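Local coordinates for beta-lactamase inhibitory protein BLIP-I (Streptomyces exfoliatus, PDB 3GMV) that inhibits beta-lactamases, probably by binding the enzyme through the concave face of its curved antiparallel sheet, as in the related inhibitor BLIP, at residues E9-G14 against W21-G26; L41-S46 against A50-F55; S56-D59 against L63-K66; A94-A99 against A138-T143; G109-N114 against G120-Y125. All blocks are in the same frame, centred on the assembly; numbering follows the deposited sequence. Where two conformers were deposited one is given.

Interaction 1: residues E9-G14 against W21-G26; sequences EQIQFG and WEIGGG
Ile11 and Ile23 make the centre of this contact, entirely by apolar packing. The two side chains slide past each other in opposite directions, CG1 of Ile11 lying 3.6 Å from CG2 of Ile23. On Ile23 the branch CG2 stands opposite its own backbone N while CG1 lies beside that N (chi1 -71°), and it is CG2 that does most of the touching. Beta-branched isoleucines suit such a place, because each offers two arms close to the backbone. CD1 of Ile11 reaches on to the last turn of helix 17-24, 4.2 Å from Gly24 N, where the bare backbone lets the methyl approach.

Gln10 adds a looser contact on the solvent side: its OE1 lies 3.8 Å from Ile23 CG2, and its CB rests against the same methyl, so both the root of the chain and its amide oxygen lie on the isoleucine.

Within 21-26 the helix closes in a Schellman motif, Gly26 N bonding to Trp21 O at 2.8 Å; Gly25 takes the positive phi (119°) that glycine adopts readily.

The contact thus joins the end of helix 5-10 to the end of helix 17-24. Ile11 also packs on Leu63 of strand 63-69, and its carbonyl receives a hydrogen bond from Lys66 of that strand.

Interaction 2: residues L41-S46 against A50-F55; sequences LCFTES and APYGGF
Cys42 and Gly53 form a hydrogen-bonded antiparallel pair, flanked by the non-hydrogen-bonded pairs Leu41-Gly54 and Phe43-Tyr52, with the strand axes 4.7 Å apart and running at 170°. Cys42 N gives to Gly53 O at 2.9 Å, Gly53 N returns a bond to Cys42 O, and Thr44 N continues the ladder to Pro51 O at 2.8 Å.

On one face Leu41, Phe43 and Tyr52 gather. The Tyr52 ring stands between its backbone N and carbonyl carbon (chi1 64°), which brings it up between Leu41 and Phe43. Leu41 CD1 touches Tyr52 CD1 at 3.4 Å. Phe43 and Tyr52 lie side by side, their ring planes inclined at 56°, and Phe43 CD1 packs on Tyr52 CB at 3.5 Å and on Ala50 CB. Ala50, small enough to sit close beside Phe43, has its CB 3.2 Å from Glu45 O. The phenol oxygen of Tyr52 is held by Glu69 on the next strand.

Beyond the strand, the Thr44 hydroxyl lies against the Pro51 ring, with OG1 3.3 Å from CD. On the other face, SG of Cys42 meets the edge of the Phe55 ring, 4.2 Å from CE2, and is tied by a disulfide to Cys30. Gly53 leaves room there for the same ring. These features make a beta hairpin within the antiparallel sheet of the BLIP fold, disulfide-linked to the start of strand 30-31.

Interaction 3: residues S56-D59 against L63-K66; sequences SFTD and LWSK. With TAM (tris(hydroxyethyl)aminomethane), chain B.
Ser56 O receives two backbone N-H groups, from Trp64 at 3.0 Å and, more weakly, from Ser65 at 3.4 Å, while Ser56 N gives to Ser65 O at 3.1 Å. The indole of Trp64 turns back edge-on to this backbone: its CG sits between the backbone N and the carbonyl carbon (chi1 67°), bringing CD1 to 3.4 Å from Phe57 C, with the ring edge directed at the 57-58 peptide. A water lying in the indole plane accepts from Trp64 NE1 at 3.0 Å and donates to Phe57 O, so the indole N-H is tied through water to the opposite strand. Tris(hydroxyethyl)aminomethane lies on Trp64, its N 3.2 Å above the centre of the indole, and Ser65 CB lies over the rim of the opposite face. Thr58 CG2 flanks the ligand, 3.5 Å from its O6. On the face away from Ser56 and Ser65, the methyl Leu63 CD1 stands over the face of the Phe57 ring, 4.3 Å from its centroid, a CH-pi contact well suited to a branched aliphatic chain beside an aromatic one.

Trp64 and Ser65 both facing Ser56 define a classic beta bulge in the hairpin of strands 52-57 and 63-69. The bulge shifts the register by one residue and so puts two neighbouring residues opposite one.

Further out, Thr58 OG1 is engaged by the backbone N of Glu60, Ser56 OG by Ser39, and Trp115 packs against both Thr58 and Trp64.

Interaction 4: residues A94-A99 against A138-T143; sequences AQLWAA and ASFHLT
Helix 93-99 packs on one face of the antiparallel sheet, and this contact is where it meets strand 137-143, in a layer of purely apolar side chains. Leu96 points from the helix toward the strand, and Phe140 and Leu142, two residues apart and therefore on the same face, point back. Leu96 holds CG opposite its backbone N (chi1 175°), which extends the two methyls toward the sheet. One of them, CD1, stands over the centre of the Phe140 ring, 3.9 Å from its centroid and only 12° off the ring normal, a well-directed CH-pi contact. The other, CD2, reaches past the ring to Leu142, meeting its CD2 at 4.1 Å, and also touches Phe140 CB at 4.0 Å. A leucine suits this position because its forked end can serve two partners at once, and the flat phenylalanine offers a broad surface to one of the prongs.

Leu96 CD2 further lies over the rim of the Trp97 indole, whose ring meets Tyr125 of the adjacent strand edge-to-face. Thr87 touches both Leu96 and Phe140, and Val100 and Leu147 extend the apolar layer around the phenylalanine. A helix laid over a sheet through a buried hydrophobic layer is the hallmark of the two-layer alpha/beta sandwich.

Interaction 5: residues G109-N114 against G120-Y125; sequences GESYPN and GFEEKY. With TAM (tris(hydroxyethyl)aminomethane), chain B.
Tyr112 and Phe121 pair their rings in an offset stack, the centroids 4.5 Å apart and the planes inclined by 23°. Phe121 CD1 lies above the rim of the tyrosine face, 3.4 Å from Tyr112 CZ, and Tyr112 OH in turn hangs over the phenylalanine face. With CG opposite the backbone N (chi1 178°), the Phe121 ring is carried across to the other segment. Its edge then meets Glu110: Glu110 CD lies 3.7 Å from Phe121 CZ, with the carboxylate plane turned 68° from the ring. An edge of weakly positive C-H groups is a congenial neighbour for a carboxylate.

These side chains belong to the hairpin of strands 105-111 and 122-128, in which Ser111 and Glu122 exchange backbone bonds of 2.9 Å, Ser111 N to Glu122 O and Glu122 N to Ser111 O.

Glu110 and Glu123 stand alongside on one face, their OE2 atoms 4.2 Å apart; a water donating to both probably eases the repulsion. On the other face, in one of two conformers of Glu122, waters link Ser111 OG to its OE2. At the turn, Pro113 CD closes on Gly120 O at 3.2 Å, and CB of Pro113 borders the bound tris(hydroxyethyl)aminomethane. Asp144 receives the backbone N-H groups of Gly120 and Phe121.

Four of the contacts lie along one sheet. Interactions 2 and 3 share strand 52-57, and interaction 5 adjoins interaction 3 through Trp64 O to Tyr112 N (2.8 Å) and Lys66 O to Glu110 N (2.9 Å). Interaction 4 continues the sheet, with Leu142 N 2.8 Å from Glu123 O. The residues that follow helix 5-10 tie interaction 1 to the sheet: Ile11 CD1 is 3.7 Å from Phe55 CZ, and Phe13 packs on Tyr112 of interaction 5. Interactions 3 and 5 together line the tris(hydroxyethyl)aminomethane pocket, supplying Thr58, Trp64 and Pro113. Interactions 1 and 4 lie on opposite sides of the chain's centre, their own centres about 27 Å apart.

Interaction 1: residues E9-G14 against W21-G26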
# COMPACT_ATOMS: atom_id res chain seq x y z
N GLU A 9 -9.79 3.58 -3.03
CA GLU A 9 -9.93 3.04 -4.39
C GLU A 9 -10.45 4.06 -5.41
O GLU A 9 -10.10 3.96 -6.59
CB GLU A 9 -10.81 1.77 -4.36
CG GLU A 9 -10.21 0.69 -3.42
CD GLU A 9 -11.25 -0.34 -2.95
OE1 GLU A 9 -12.40 -0.35 -3.46
OE2 GLU A 9 -10.92 -1.14 -2.05
N GLN A 10 -11.27 5.01 -4.98
CA GLN A 10 -11.81 6.03 -5.87
C GLN A 10 -10.69 7.00 -6.28
O GLN A 10 -10.79 7.67 -7.31
CB GLN A 10 -12.91 6.81 -5.15
CG GLN A 10 -14.18 5.99 -5.03
CD GLN A 10 -15.10 6.48 -3.95
OE1 GLN A 10 -15.09 7.65 -3.60
NE2 GLN A 10 -15.91 5.57 -3.41
N ILE A 11 -9.66 7.11 -5.43
CA ILE A 11 -8.52 8.01 -5.66
C ILE A 11 -7.60 7.35 -6.68
O ILE A 11 -7.27 6.17 -6.53
CB ILE A 11 -7.79 8.33 -4.33
CG1 ILE A 11 -8.68 9.29 -3.53
CG2 ILE A 11 -6.43 9.00 -4.58
CD1 ILE A 11 -8.39 9.35 -2.01
N GLN A 12 -7.22 8.11 -7.72
CA GLN A 12 -6.53 7.55 -8.87
C GLN A 12 -5.32 8.36 -9.28
O GLN A 12 -5.29 9.59 -9.13
CB GLN A 12 -7.52 7.48 -10.05
CG GLN A 12 -8.55 6.34 -9.86
CD GLN A 12 -9.69 6.41 -10.81
OE1 GLN A 12 -10.83 6.70 -10.39
NE2 GLN A 12 -9.42 6.15 -12.07
N PHE A 13 -4.33 7.68 -9.85
CA PHE A 13 -3.12 8.41 -10.25
C PHE A 13 -3.44 9.50 -11.26
O PHE A 13 -4.29 9.33 -12.17
CB PHE A 13 -2.06 7.44 -10.78
CG PHE A 13 -1.63 6.45 -9.72
CD1 PHE A 13 -0.86 6.86 -8.63
CD2 PHE A 13 -2.07 5.14 -9.78
CE1 PHE A 13 -0.51 5.97 -7.63
CE2 PHE A 13 -1.72 4.23 -8.77
CZ PHE A 13 -0.95 4.65 -7.71
N GLY A 14 -2.76 10.64 -11.09
CA GLY A 14 -2.97 11.80 -11.95
C GLY A 14 -3.95 12.81 -11.36
O GLY A 14 -3.96 13.99 -11.78
N TRP A 21 -8.09 15.44 -1.95
CA TRP A 21 -8.57 16.00 -0.68
C TRP A 21 -10.10 15.85 -0.56
O TRP A 21 -10.62 15.45 0.50
CB TRP A 21 -8.15 17.47 -0.59
CG TRP A 21 -8.44 18.18 0.72
CD1 TRP A 21 -9.47 19.02 0.97
CD2 TRP A 21 -7.64 18.14 1.90
NE1 TRP A 21 -9.38 19.51 2.25
CE2 TRP A 21 -8.26 18.98 2.85
CE3 TRP A 21 -6.46 17.47 2.26
CZ2 TRP A 21 -7.75 19.16 4.13
CZ3 TRP A 21 -5.95 17.65 3.51
CH2 TRP A 21 -6.61 18.49 4.46
N GLU A 22 -10.82 16.15 -1.64
CA GLU A 22 -12.28 16.07 -1.64
C GLU A 22 -12.72 14.62 -1.44
O GLU A 22 -13.57 14.32 -0.59
CB GLU A 22 -12.86 16.67 -2.94
CG GLU A 22 -14.37 16.35 -3.13
CD GLU A 22 -15.29 17.15 -2.22
OE1 GLU A 22 -14.86 18.19 -1.69
OE2 GLU A 22 -16.47 16.76 -2.05
N ILE A 23 -12.16 13.71 -2.22
CA ILE A 23 -12.57 12.30 -2.13
C ILE A 23 -12.22 11.73 -0.75
O ILE A 23 -13.01 11.00 -0.15
CB ILE A 23 -11.93 11.45 -3.24
CG1 ILE A 23 -12.56 11.82 -4.60
CG2 ILE A 23 -12.17 9.98 -2.95
CD1 ILE A 23 -11.71 11.33 -5.78
N GLY A 24 -11.03 12.05 -0.25
CA GLY A 24 -10.61 11.54 1.04
C GLY A 24 -11.48 11.96 2.21
O GLY A 24 -11.46 11.31 3.24
N GLY A 25 -12.20 13.07 2.08
CA GLY A 25 -13.02 13.54 3.20
C GLY A 25 -12.67 14.90 3.74
O GLY A 25 -13.26 15.33 4.72
N GLY A 26 -11.73 15.59 3.10
CA GLY A 26 -11.40 16.98 3.43
C GLY A 26 -10.88 17.13 4.85
O GLY A 26 -10.32 16.20 5.40

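Interaction 2: residues L41-S46 against A50-F55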
# COMPACT_ATOMS: atom_id res chain seq x y z
N LEU A 41 -2.63 12.97 4.26
CA LEU A 41 -2.76 11.72 5.00
C LEU A 41 -4.16 11.72 5.59
O LEU A 41 -4.60 12.73 6.16
CB LEU A 41 -1.75 11.72 6.16
CG LEU A 41 -1.61 10.49 7.05
CD1 LEU A 41 -1.18 9.32 6.22
CD2 LEU A 41 -0.56 10.78 8.15
N CYS A 42 -4.87 10.60 5.43
CA CYS A 42 -6.25 10.47 5.94
C CYS A 42 -6.32 9.19 6.77
O CYS A 42 -5.88 8.14 6.33
CB CYS A 42 -7.27 10.39 4.79
SG CYS A 42 -7.12 11.69 3.49
N PHE A 43 -6.90 9.29 7.97
CA PHE A 43 -7.06 8.14 8.88
C PHE A 43 -8.52 7.71 8.90
O PHE A 43 -9.40 8.55 8.86
CB PHE A 43 -6.60 8.51 10.29
CG PHE A 43 -5.11 8.57 10.47
CD1 PHE A 43 -4.38 7.42 10.73
CD2 PHE A 43 -4.42 9.78 10.39
CE1 PHE A 43 -3.00 7.46 10.90
CE2 PHE A 43 -3.04 9.83 10.56
CZ PHE A 43 -2.33 8.67 10.82
N THR A 44 -8.80 6.41 8.98
CA THR A 44 -10.18 5.96 9.01
C THR A 44 -10.70 5.95 10.46
O THR A 44 -11.90 5.90 10.66
CB THR A 44 -10.35 4.53 8.46
OG1 THR A 44 -9.66 3.61 9.32
CG2 THR A 44 -9.79 4.44 7.02
N GLU A 45 -9.79 5.95 11.43
CA GLU A 45 -10.17 5.91 12.86
C GLU A 45 -9.27 6.81 13.67
O GLU A 45 -8.23 7.25 13.19
CB GLU A 45 -10.03 4.48 13.39
CG GLU A 45 -10.93 3.52 12.70
CD GLU A 45 -10.75 2.08 13.15
OE1 GLU A 45 -9.92 1.80 14.03
OE2 GLU A 45 -11.44 1.20 12.59
N SER A 46 -9.66 7.07 14.92
CA SER A 46 -8.78 7.73 15.85
C SER A 46 -7.76 6.79 16.47
O SER A 46 -7.78 5.58 16.27
CB SER A 46 -9.60 8.42 16.95
OG SER A 46 -10.52 9.31 16.37
N ALA A 50 -4.24 3.46 13.74
CA ALA A 50 -5.45 3.57 12.91
C ALA A 50 -5.08 3.30 11.46
O ALA A 50 -3.97 3.63 11.05
CB ALA A 50 -6.02 4.98 12.99
N PRO A 51 -6.02 2.74 10.68
CA PRO A 51 -5.73 2.56 9.26
C PRO A 51 -5.71 3.92 8.56
O PRO A 51 -6.41 4.86 8.96
CB PRO A 51 -6.90 1.72 8.76
CG PRO A 51 -7.50 1.07 10.03
CD PRO A 51 -7.29 2.13 11.08
N TYR A 52 -4.90 4.05 7.52
CA TYR A 52 -4.77 5.35 6.89
C TYR A 52 -4.42 5.16 5.42
O TYR A 52 -4.00 4.07 5.00
CB TYR A 52 -3.68 6.18 7.58
CG TYR A 52 -2.28 5.59 7.45
CD1 TYR A 52 -1.47 5.91 6.36
CD2 TYR A 52 -1.79 4.68 8.39
CE1 TYR A 52 -0.18 5.35 6.22
CE2 TYR A 52 -0.51 4.14 8.28
CZ TYR A 52 0.29 4.48 7.18
OH TYR A 52 1.56 3.93 7.04
N GLY A 53 -4.60 6.23 4.65
CA GLY A 53 -4.05 6.32 3.29
C GLY A 53 -3.17 7.56 3.22
O GLY A 53 -3.49 8.61 3.82
N GLY A 54 -2.06 7.48 2.49
CA GLY A 54 -1.19 8.64 2.26
C GLY A 54 -1.06 8.86 0.76
O GLY A 54 -0.96 7.88 -0.01
N PHE A 55 -1.06 10.11 0.33
CA PHE A 55 -1.08 10.44 -1.09
C PHE A 55 -0.03 11.50 -1.35
O PHE A 55 -0.01 12.53 -0.67
CB PHE A 55 -2.49 10.98 -1.43
CG PHE A 55 -3.55 10.05 -1.01
CD1 PHE A 55 -3.74 8.86 -1.73
CD2 PHE A 55 -4.25 10.26 0.16
CE1 PHE A 55 -4.71 7.94 -1.31
CE2 PHE A 55 -5.24 9.35 0.58
CZ PHE A 55 -5.47 8.17 -0.14

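Interaction 3: residues S56-D59 against L63-K66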
# COMPACT_ATOMS: atom_id res chain seq x y z
N SER A 56 0.81 11.28 -2.35
CA SER A 56 1.86 12.26 -2.67
C SER A 56 1.74 12.71 -4.10
O SER A 56 1.24 11.96 -4.97
CB SER A 56 3.25 11.69 -2.40
OG SER A 56 3.38 11.47 -0.99
N PHE A 57 2.18 13.95 -4.34
CA PHE A 57 1.93 14.66 -5.61
C PHE A 57 3.20 15.12 -6.31
O PHE A 57 4.17 15.43 -5.67
CB PHE A 57 1.04 15.86 -5.32
CG PHE A 57 -0.28 15.46 -4.74
CD1 PHE A 57 -0.42 15.26 -3.37
CD2 PHE A 57 -1.31 15.13 -5.58
CE1 PHE A 57 -1.63 14.82 -2.84
CE2 PHE A 57 -2.54 14.70 -5.07
CZ PHE A 57 -2.70 14.53 -3.72
N THR A 58 3.17 15.18 -7.65
CA THR A 58 4.33 15.68 -8.39
C THR A 58 4.40 17.22 -8.26
O THR A 58 3.51 17.88 -7.72
CB THR A 58 4.21 15.37 -9.89
OG1 THR A 58 3.07 16.07 -10.37
CG2 THR A 58 4.02 13.87 -10.15
N ASP A 59 5.46 17.79 -8.79
CA ASP A 59 5.61 19.23 -8.79
C ASP A 59 4.50 19.94 -9.60
O ASP A 59 4.27 21.14 -9.42
CB ASP A 59 7.00 19.61 -9.34
CG ASP A 59 8.13 19.21 -8.40
OD1 ASP A 59 7.90 18.97 -7.18
OD2 ASP A 59 9.28 19.14 -8.88
N LEU A 63 -1.33 13.21 -8.52
CA LEU A 63 -1.04 12.06 -7.64
C LEU A 63 -0.12 11.06 -8.33
O LEU A 63 -0.45 10.54 -9.40
CB LEU A 63 -2.39 11.35 -7.33
CG LEU A 63 -2.28 10.19 -6.38
CD1 LEU A 63 -2.02 10.82 -4.98
CD2 LEU A 63 -3.54 9.32 -6.35
N TRP A 64 1.03 10.75 -7.73
CA TRP A 64 1.89 9.71 -8.29
C TRP A 64 2.02 8.53 -7.32
O TRP A 64 2.50 7.46 -7.70
CB TRP A 64 3.30 10.27 -8.61
CG TRP A 64 4.07 10.66 -7.40
CD1 TRP A 64 4.03 11.87 -6.75
CD2 TRP A 64 4.99 9.85 -6.65
NE1 TRP A 64 4.84 11.86 -5.65
CE2 TRP A 64 5.45 10.63 -5.56
CE3 TRP A 64 5.46 8.54 -6.79
CZ2 TRP A 64 6.35 10.15 -4.61
CZ3 TRP A 64 6.38 8.06 -5.84
CH2 TRP A 64 6.81 8.86 -4.77
N SER A 65 1.62 8.72 -6.06
CA SER A 65 1.85 7.67 -5.06
C SER A 65 0.65 7.51 -4.11
O SER A 65 0.16 8.50 -3.58
CB SER A 65 3.08 8.01 -4.23
OG SER A 65 3.28 7.02 -3.22
N LYS A 66 0.24 6.26 -3.89
CA LYS A 66 -0.71 5.90 -2.86
C LYS A 66 -0.07 4.90 -1.93
O LYS A 66 0.58 3.96 -2.39
CB LYS A 66 -1.95 5.22 -3.49
CG LYS A 66 -2.71 6.14 -4.46
CD LYS A 66 -3.78 5.41 -5.28
CE LYS A 66 -4.86 4.80 -4.42
NZ LYS A 66 -5.86 4.11 -5.29
C TAM B . 8.85 11.94 -7.72
C1 TAM B . 9.57 11.04 -6.74
C2 TAM B . 9.65 12.10 -9.01
C3 TAM B . 8.62 13.30 -7.08
C4 TAM B . 9.59 9.61 -7.26
C5 TAM B . 10.37 10.81 -9.39
C6 TAM B . 7.64 14.14 -7.89
N TAM B . 7.55 11.36 -8.03
O4 TAM B . 10.24 8.78 -6.27
O5 TAM B . 11.80 11.02 -9.40
O6 TAM B . 7.31 13.48 -9.12
O HOH W 1 6.13 13.73 -3.69

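Interaction 4: residues A94-A99 against A138-T143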
# COMPACT_ATOMS: atom_id res chain seq x y z
N ALA A 94 4.42 -13.67 -11.52
CA ALA A 94 3.86 -15.03 -11.67
C ALA A 94 4.55 -16.02 -10.73
O ALA A 94 3.89 -16.78 -10.03
CB ALA A 94 3.95 -15.53 -13.15
N GLN A 95 5.88 -16.00 -10.71
CA GLN A 95 6.64 -16.84 -9.80
C GLN A 95 6.30 -16.53 -8.33
O GLN A 95 6.15 -17.45 -7.53
CB GLN A 95 8.14 -16.73 -10.09
CG GLN A 95 8.49 -17.28 -11.52
CD GLN A 95 9.88 -16.96 -11.96
OE1 GLN A 95 10.40 -15.86 -11.73
NE2 GLN A 95 10.50 -17.92 -12.65
N LEU A 96 6.21 -15.25 -7.98
CA LEU A 96 5.89 -14.87 -6.61
C LEU A 96 4.56 -15.50 -6.16
O LEU A 96 4.50 -16.10 -5.12
CB LEU A 96 5.85 -13.34 -6.47
CG LEU A 96 5.41 -12.86 -5.10
CD1 LEU A 96 6.44 -13.31 -3.98
CD2 LEU A 96 5.20 -11.35 -5.07
N TRP A 97 3.50 -15.35 -6.94
CA TRP A 97 2.21 -15.86 -6.51
C TRP A 97 2.09 -17.39 -6.69
O TRP A 97 1.14 -17.98 -6.21
CB TRP A 97 1.06 -15.08 -7.16
CG TRP A 97 1.10 -13.59 -6.86
CD1 TRP A 97 1.01 -12.57 -7.77
CD2 TRP A 97 1.29 -12.97 -5.58
NE1 TRP A 97 1.12 -11.35 -7.13
CE2 TRP A 97 1.28 -11.58 -5.78
CE3 TRP A 97 1.44 -13.46 -4.28
CZ2 TRP A 97 1.44 -10.68 -4.75
CZ3 TRP A 97 1.60 -12.56 -3.24
CH2 TRP A 97 1.60 -11.19 -3.47
N ALA A 98 3.05 -18.02 -7.37
CA ALA A 98 3.13 -19.48 -7.37
C ALA A 98 3.81 -19.97 -6.11
O ALA A 98 3.57 -21.10 -5.68
CB ALA A 98 3.89 -19.99 -8.64
N ALA A 99 4.66 -19.12 -5.51
CA ALA A 99 5.36 -19.48 -4.24
C ALA A 99 4.59 -19.10 -2.98
O ALA A 99 4.64 -19.80 -1.97
CB ALA A 99 6.74 -18.83 -4.19
N ALA A 138 5.21 -11.04 5.89
CA ALA A 138 6.22 -10.78 4.86
C ALA A 138 5.75 -9.60 4.00
O ALA A 138 4.54 -9.35 3.87
CB ALA A 138 6.45 -12.03 4.02
N SER A 139 6.72 -8.89 3.43
CA SER A 139 6.46 -7.79 2.51
C SER A 139 7.15 -8.12 1.19
O SER A 139 8.30 -8.59 1.18
CB SER A 139 7.07 -6.49 3.04
OG SER A 139 6.39 -6.12 4.24
N PHE A 140 6.48 -7.79 0.09
CA PHE A 140 7.02 -8.04 -1.23
C PHE A 140 6.71 -6.83 -2.07
O PHE A 140 5.55 -6.40 -2.12
CB PHE A 140 6.33 -9.26 -1.85
CG PHE A 140 6.58 -10.54 -1.12
CD1 PHE A 140 7.83 -11.15 -1.17
CD2 PHE A 140 5.55 -11.17 -0.42
CE1 PHE A 140 8.04 -12.35 -0.47
CE2 PHE A 140 5.76 -12.39 0.24
CZ PHE A 140 7.00 -12.96 0.23
N HIS A 141 7.70 -6.26 -2.74
CA HIS A 141 7.42 -5.14 -3.63
C HIS A 141 7.71 -5.55 -5.08
O HIS A 141 8.74 -6.18 -5.35
CB HIS A 141 8.25 -3.88 -3.24
CG HIS A 141 8.02 -3.41 -1.84
ND1 HIS A 141 8.74 -2.39 -1.28
CD2 HIS A 141 7.18 -3.85 -0.87
CE1 HIS A 141 8.34 -2.20 -0.03
NE2 HIS A 141 7.41 -3.08 0.25
N LEU A 142 6.83 -5.18 -6.00
CA LEU A 142 7.02 -5.49 -7.42
C LEU A 142 7.30 -4.19 -8.16
O LEU A 142 6.72 -3.16 -7.81
CB LEU A 142 5.75 -6.15 -7.98
CG LEU A 142 5.36 -7.50 -7.42
CD1 LEU A 142 3.95 -7.88 -7.96
CD2 LEU A 142 6.40 -8.55 -7.84
N THR A 143 8.22 -4.22 -9.12
CA THR A 143 8.45 -3.06 -9.98
C THR A 143 8.30 -3.59 -11.42
O THR A 143 9.05 -4.49 -11.82
CB THR A 143 9.86 -2.44 -9.74
OG1 THR A 143 10.03 -2.09 -8.35
CG2 THR A 143 10.07 -1.18 -10.60

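Interaction 5: residues G109-N114 against G120-Y125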
# COMPACT_ATOMS: atom_id res chain seq x y z
N GLY A 109 0.25 -0.30 -1.11
CA GLY A 109 0.64 0.87 -1.90
C GLY A 109 0.91 0.60 -3.37
O GLY A 109 1.23 -0.53 -3.77
N GLU A 110 0.76 1.65 -4.18
CA GLU A 110 1.11 1.60 -5.62
C GLU A 110 1.68 2.96 -5.98
O GLU A 110 1.26 3.99 -5.42
CB GLU A 110 -0.11 1.29 -6.51
CG GLU A 110 -0.68 -0.11 -6.37
CD GLU A 110 -1.85 -0.35 -7.27
OE1 GLU A 110 -2.54 0.63 -7.64
OE2 GLU A 110 -2.11 -1.53 -7.60
N SER A 111 2.64 3.02 -6.90
CA SER A 111 3.15 4.33 -7.27
C SER A 111 3.73 4.32 -8.67
O SER A 111 4.18 3.27 -9.15
CB SER A 111 4.20 4.81 -6.26
OG SER A 111 5.41 4.08 -6.41
N TYR A 112 3.64 5.47 -9.33
CA TYR A 112 4.30 5.72 -10.61
C TYR A 112 5.37 6.79 -10.39
O TYR A 112 5.10 7.99 -10.48
CB TYR A 112 3.26 6.19 -11.64
CG TYR A 112 2.36 5.10 -12.17
CD1 TYR A 112 2.83 4.17 -13.11
CD2 TYR A 112 1.02 5.01 -11.76
CE1 TYR A 112 2.01 3.18 -13.60
CE2 TYR A 112 0.18 4.01 -12.25
CZ TYR A 112 0.69 3.10 -13.18
OH TYR A 112 -0.14 2.12 -13.67
N PRO A 113 6.60 6.36 -10.05
CA PRO A 113 7.63 7.33 -9.68
C PRO A 113 8.01 8.25 -10.82
O PRO A 113 8.56 9.31 -10.59
CB PRO A 113 8.82 6.46 -9.27
CG PRO A 113 8.26 5.09 -9.05
CD PRO A 113 7.09 4.98 -9.97
N ASN A 114 7.65 7.87 -12.04
CA ASN A 114 8.01 8.68 -13.20
C ASN A 114 6.80 9.40 -13.79
O ASN A 114 6.84 9.88 -14.92
CB ASN A 114 8.71 7.78 -14.23
CG ASN A 114 9.97 7.17 -13.65
OD1 ASN A 114 10.75 7.85 -12.98
ND2 ASN A 114 10.16 5.86 -13.86
N GLY A 120 8.27 1.73 -14.41
CA GLY A 120 8.72 1.58 -13.03
C GLY A 120 7.56 1.57 -12.03
O GLY A 120 7.73 1.93 -10.86
N PHE A 121 6.40 1.11 -12.47
CA PHE A 121 5.21 0.99 -11.60
C PHE A 121 5.51 0.09 -10.41
O PHE A 121 5.93 -1.05 -10.61
CB PHE A 121 4.07 0.39 -12.39
CG PHE A 121 2.80 0.18 -11.60
CD1 PHE A 121 2.23 1.22 -10.87
CD2 PHE A 121 2.16 -1.03 -11.64
CE1 PHE A 121 1.03 1.04 -10.16
CE2 PHE A 121 0.96 -1.22 -10.93
CZ PHE A 121 0.41 -0.17 -10.20
N GLU A 122 5.33 0.60 -9.21
CA GLU A 122 5.72 -0.13 -8.00
C GLU A 122 4.47 -0.52 -7.22
O GLU A 122 3.60 0.33 -7.01
CB GLU A 122 6.64 0.72 -7.10
CG GLU A 122 7.12 0.04 -5.80
CD GLU A 122 7.85 0.99 -4.85
OE1 GLU A 122 9.07 1.17 -5.01
OE2 GLU A 122 7.23 1.53 -3.91
N GLU A 123 4.39 -1.79 -6.82
CA GLU A 123 3.26 -2.28 -6.03
C GLU A 123 3.83 -2.87 -4.76
O GLU A 123 4.83 -3.61 -4.82
CB GLU A 123 2.54 -3.40 -6.79
CG GLU A 123 1.85 -2.99 -8.12
CD GLU A 123 1.50 -4.19 -8.99
OE1 GLU A 123 2.34 -4.64 -9.81
OE2 GLU A 123 0.38 -4.68 -8.87
N LYS A 124 3.22 -2.56 -3.63
CA LYS A 124 3.72 -3.03 -2.35
C LYS A 124 2.68 -3.96 -1.76
O LYS A 124 1.53 -3.55 -1.54
CB LYS A 124 3.99 -1.85 -1.39
CG LYS A 124 5.16 -0.93 -1.84
CD LYS A 124 5.58 0.02 -0.73
CE LYS A 124 6.70 0.94 -1.26
NZ LYS A 124 7.13 1.99 -0.26
N TYR A 125 3.09 -5.20 -1.50
CA TYR A 125 2.23 -6.18 -0.85
C TYR A 125 2.67 -6.51 0.58
O TYR A 125 3.87 -6.59 0.90
CB TYR A 125 2.17 -7.44 -1.72
CG TYR A 125 1.26 -7.34 -2.91
CD1 TYR A 125 -0.10 -7.55 -2.76
CD2 TYR A 125 1.76 -7.03 -4.18
CE1 TYR A 125 -0.96 -7.49 -3.87
CE2 TYR A 125 0.90 -6.96 -5.30
CZ TYR A 125 -0.45 -7.18 -5.11
OH TYR A 125 -1.34 -7.13 -6.15
C TAM B . 8.85 11.94 -7.72
C1 TAM B . 9.57 11.04 -6.74
C2 TAM B . 9.65 12.10 -9.01
C3 TAM B . 8.62 13.30 -7.08
C4 TAM B . 9.59 9.61 -7.26
C5 TAM B . 10.37 10.81 -9.39
C6 TAM B . 7.64 14.14 -7.89
N TAM B . 7.55 11.36 -8.03
O4 TAM B . 10.24 8.78 -6.27
O5 TAM B . 11.80 11.02 -9.40
O6 TAM B . 7.31 13.48 -9.12
O HOH W 2 -1.17 -3.83 -6.86
O HOH W 3 4.59 1.89 -4.27
O HOH W 4 7.25 4.78 -4.40